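Local coordinates for glucose import ATP-binding protein GlcV (Sulfolobus solfataricus, PDB 1OXX) that hydrolyses ATP to energise glucose uptake, acting as an ATP-binding subunit of an ABC transporter, at residues 101-106 and 119-124. The protein carries 1 engineered substitution. Sequence-based numbering, arbitrary orientation.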
loop_
_atom_site.group_PDB
_atom_site.type_symbol
_atom_site.label_atom_id
_atom_site.label_comp_id
_atom_site.label_asym_id
_atom_site.label_seq_id
_atom_site.Cartn_x
_atom_site.Cartn_y
_atom_site.Cartn_z
ATOM N N GLU A 101 6.917 -28.546 10.977
ATOM C CA GLU A 101 7.494 -28.980 9.730
ATOM C C GLU A 101 7.523 -27.856 8.707
ATOM O O GLU A 101 8.471 -27.725 7.912
ATOM C CB GLU A 101 6.690 -30.175 9.200
ATOM C CG GLU A 101 6.884 -31.454 9.999
ATOM C CD GLU A 101 6.067 -32.626 9.477
ATOM O OE1 GLU A 101 4.841 -32.495 9.282
ATOM O OE2 GLU A 101 6.671 -33.712 9.273
ATOM N N ASN A 102 6.491 -27.013 8.716
ATOM C CA ASN A 102 6.449 -25.877 7.809
ATOM C C ASN A 102 7.565 -24.885 8.127
ATOM O O ASN A 102 8.203 -24.349 7.225
ATOM C CB ASN A 102 5.098 -25.167 7.895
ATOM C CG ASN A 102 4.130 -25.646 6.850
ATOM O OD1 ASN A 102 4.221 -25.252 5.676
ATOM N ND2 ASN A 102 3.194 -26.507 7.250
ATOM N N ILE A 103 7.789 -24.621 9.409
ATOM C CA ILE A 103 8.808 -23.671 9.824
ATOM C C ILE A 103 10.217 -24.238 9.622
ATOM O O ILE A 103 11.150 -23.499 9.283
ATOM C CB ILE A 103 8.570 -23.240 11.270
ATOM C CG1 ILE A 103 7.199 -22.564 11.410
ATOM C CG2 ILE A 103 9.683 -22.303 11.748
ATOM C CD1 ILE A 103 6.758 -22.351 12.884
ATOM N N ALA A 104 10.369 -25.543 9.787
ATOM C CA ALA A 104 11.666 -26.189 9.633
ATOM C C ALA A 104 12.084 -26.347 8.182
ATOM O O ALA A 104 13.274 -26.495 7.878
ATOM C CB ALA A 104 11.634 -27.537 10.270
ATOM N N PHE A 105 11.121 -26.349 7.278
ATOM C CA PHE A 105 11.398 -26.635 5.878
ATOM C C PHE A 105 12.580 -25.860 5.282
ATOM O O PHE A 105 13.427 -26.461 4.628
ATOM C CB PHE A 105 10.133 -26.421 5.039
ATOM C CG PHE A 105 10.247 -26.963 3.643
ATOM C CD1 PHE A 105 10.202 -28.327 3.414
ATOM C CD2 PHE A 105 10.421 -26.115 2.577
ATOM C CE1 PHE A 105 10.316 -28.830 2.130
ATOM C CE2 PHE A 105 10.534 -26.612 1.291
ATOM C CZ PHE A 105 10.479 -27.972 1.074
ATOM N N PRO A 106 12.658 -24.549 5.487
ATOM C CA PRO A 106 13.765 -23.789 4.894
ATOM C C PRO A 106 15.131 -24.193 5.425
ATOM O O PRO A 106 16.137 -23.840 4.812
ATOM C CB PRO A 106 13.447 -22.344 5.288
ATOM C CG PRO A 106 11.955 -22.336 5.533
ATOM C CD PRO A 106 11.702 -23.677 6.188
ATOM N N LYS A 119 15.863 -26.496 17.900
ATOM C CA LYS A 119 16.074 -25.351 18.762
ATOM C C LYS A 119 15.714 -24.051 18.049
ATOM O O LYS A 119 15.070 -23.163 18.618
ATOM C CB LYS A 119 17.513 -25.354 19.296
ATOM C CG LYS A 119 17.744 -26.468 20.308
ATOM C CD LYS A 119 19.170 -26.496 20.836
ATOM C CE LYS A 119 19.409 -27.714 21.728
ATOM N NZ LYS A 119 20.809 -27.736 22.232
ATOM N N ARG A 120 16.071 -23.952 16.779
ATOM C CA ARG A 120 15.793 -22.733 16.034
ATOM C C ARG A 120 14.299 -22.550 15.787
ATOM O O ARG A 120 13.740 -21.464 15.978
ATOM C CB ARG A 120 16.545 -22.720 14.704
ATOM C CG ARG A 120 16.278 -21.490 13.859
ATOM C CD ARG A 120 16.625 -20.188 14.556
ATOM N NE ARG A 120 16.325 -19.048 13.705
ATOM C CZ ARG A 120 16.174 -17.795 14.128
ATOM N NH1 ARG A 120 16.307 -17.494 15.413
ATOM N NH2 ARG A 120 15.885 -16.839 13.249
ATOM N N VAL A 121 13.645 -23.616 15.350
ATOM C CA VAL A 121 12.219 -23.550 15.117
ATOM C C VAL A 121 11.479 -23.204 16.411
ATOM O O VAL A 121 10.594 -22.355 16.418
ATOM C CB VAL A 121 11.696 -24.883 14.563
ATOM C CG1 VAL A 121 10.152 -24.901 14.533
ATOM C CG2 VAL A 121 12.295 -25.122 13.175
ATOM N N GLU A 122 11.842 -23.857 17.510
ATOM C CA GLU A 122 11.178 -23.575 18.786
ATOM C C GLU A 122 11.399 -22.148 19.253
ATOM O O GLU A 122 10.486 -21.535 19.811
ATOM C CB GLU A 122 11.573 -24.575 19.859
ATOM C CG GLU A 122 10.924 -25.925 19.629
ATOM C CD GLU A 122 11.036 -26.848 20.822
ATOM O OE1 GLU A 122 11.266 -28.050 20.607
ATOM O OE2 GLU A 122 10.863 -26.363 21.975
ATOM N N GLU A 123 12.604 -21.627 19.024
ATOM C CA GLU A 123 12.948 -20.276 19.449
ATOM C C GLU A 123 12.075 -19.262 18.709
ATOM O O GLU A 123 11.471 -18.348 19.314
ATOM C CB GLU A 123 14.441 -20.036 19.185
ATOM C CG GLU A 123 14.942 -18.613 19.286
ATOM C CD GLU A 123 16.423 -18.520 18.949
ATOM O OE1 GLU A 123 16.837 -19.026 17.877
ATOM O OE2 GLU A 123 17.181 -17.955 19.763
ATOM N N VAL A 124 11.986 -19.412 17.398
ATOM C CA VAL A 124 11.193 -18.503 16.605
ATOM C C VAL A 124 9.708 -18.661 16.945
ATOM O O VAL A 124 8.970 -17.698 17.033
ATOM C CB VAL A 124 11.451 -18.733 15.105
ATOM C CG1 VAL A 124 10.587 -17.848 14.270
ATOM C CG2 VAL A 124 12.928 -18.505 14.809
#
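Segments 101-106 and 119-124, on helices 99-104 and 114-127, come nearest at A104 and V121, whose CA atoms lie 6.1 Å apart. Both belong to the helical subdomain of the ABC-ATPase domain, away from the ATP-binding residues, and no hydrogen bond links the two segments: the join is purely apolar. V121 does the work from its side by straddling two neighbours with its two methyls. V121 CG1, turned anti to the backbone N (chi1 171°), meets I103 CG2 at 3.8 Å, while V121 CG2 sits 3.8 Å from both CA and CB of A104. I103 turns its short branch, CG2, to V121, since CG1 lies beside the backbone N (chi1 -60°) and CG2 opposite it; its side chain also packs on V149 and A152 of helix 143-155. V124, one turn beyond V121, touches A152 as well, so helix 143-155 packs against residues of both helices. Nearby, the R120 guanidinium is fixed on several sides: NE is hydrogen-bonded to V156 O, V124 CG2 lies 3.4 Å above the plane over its centre, and a salt bridge runs to E123. In that bridge R120 NH1 reaches E123 OE1 at 2.9 Å, with the oxygen almost in the guanidinium plane but the nitrogen approaching from 60° above the carboxylate plane.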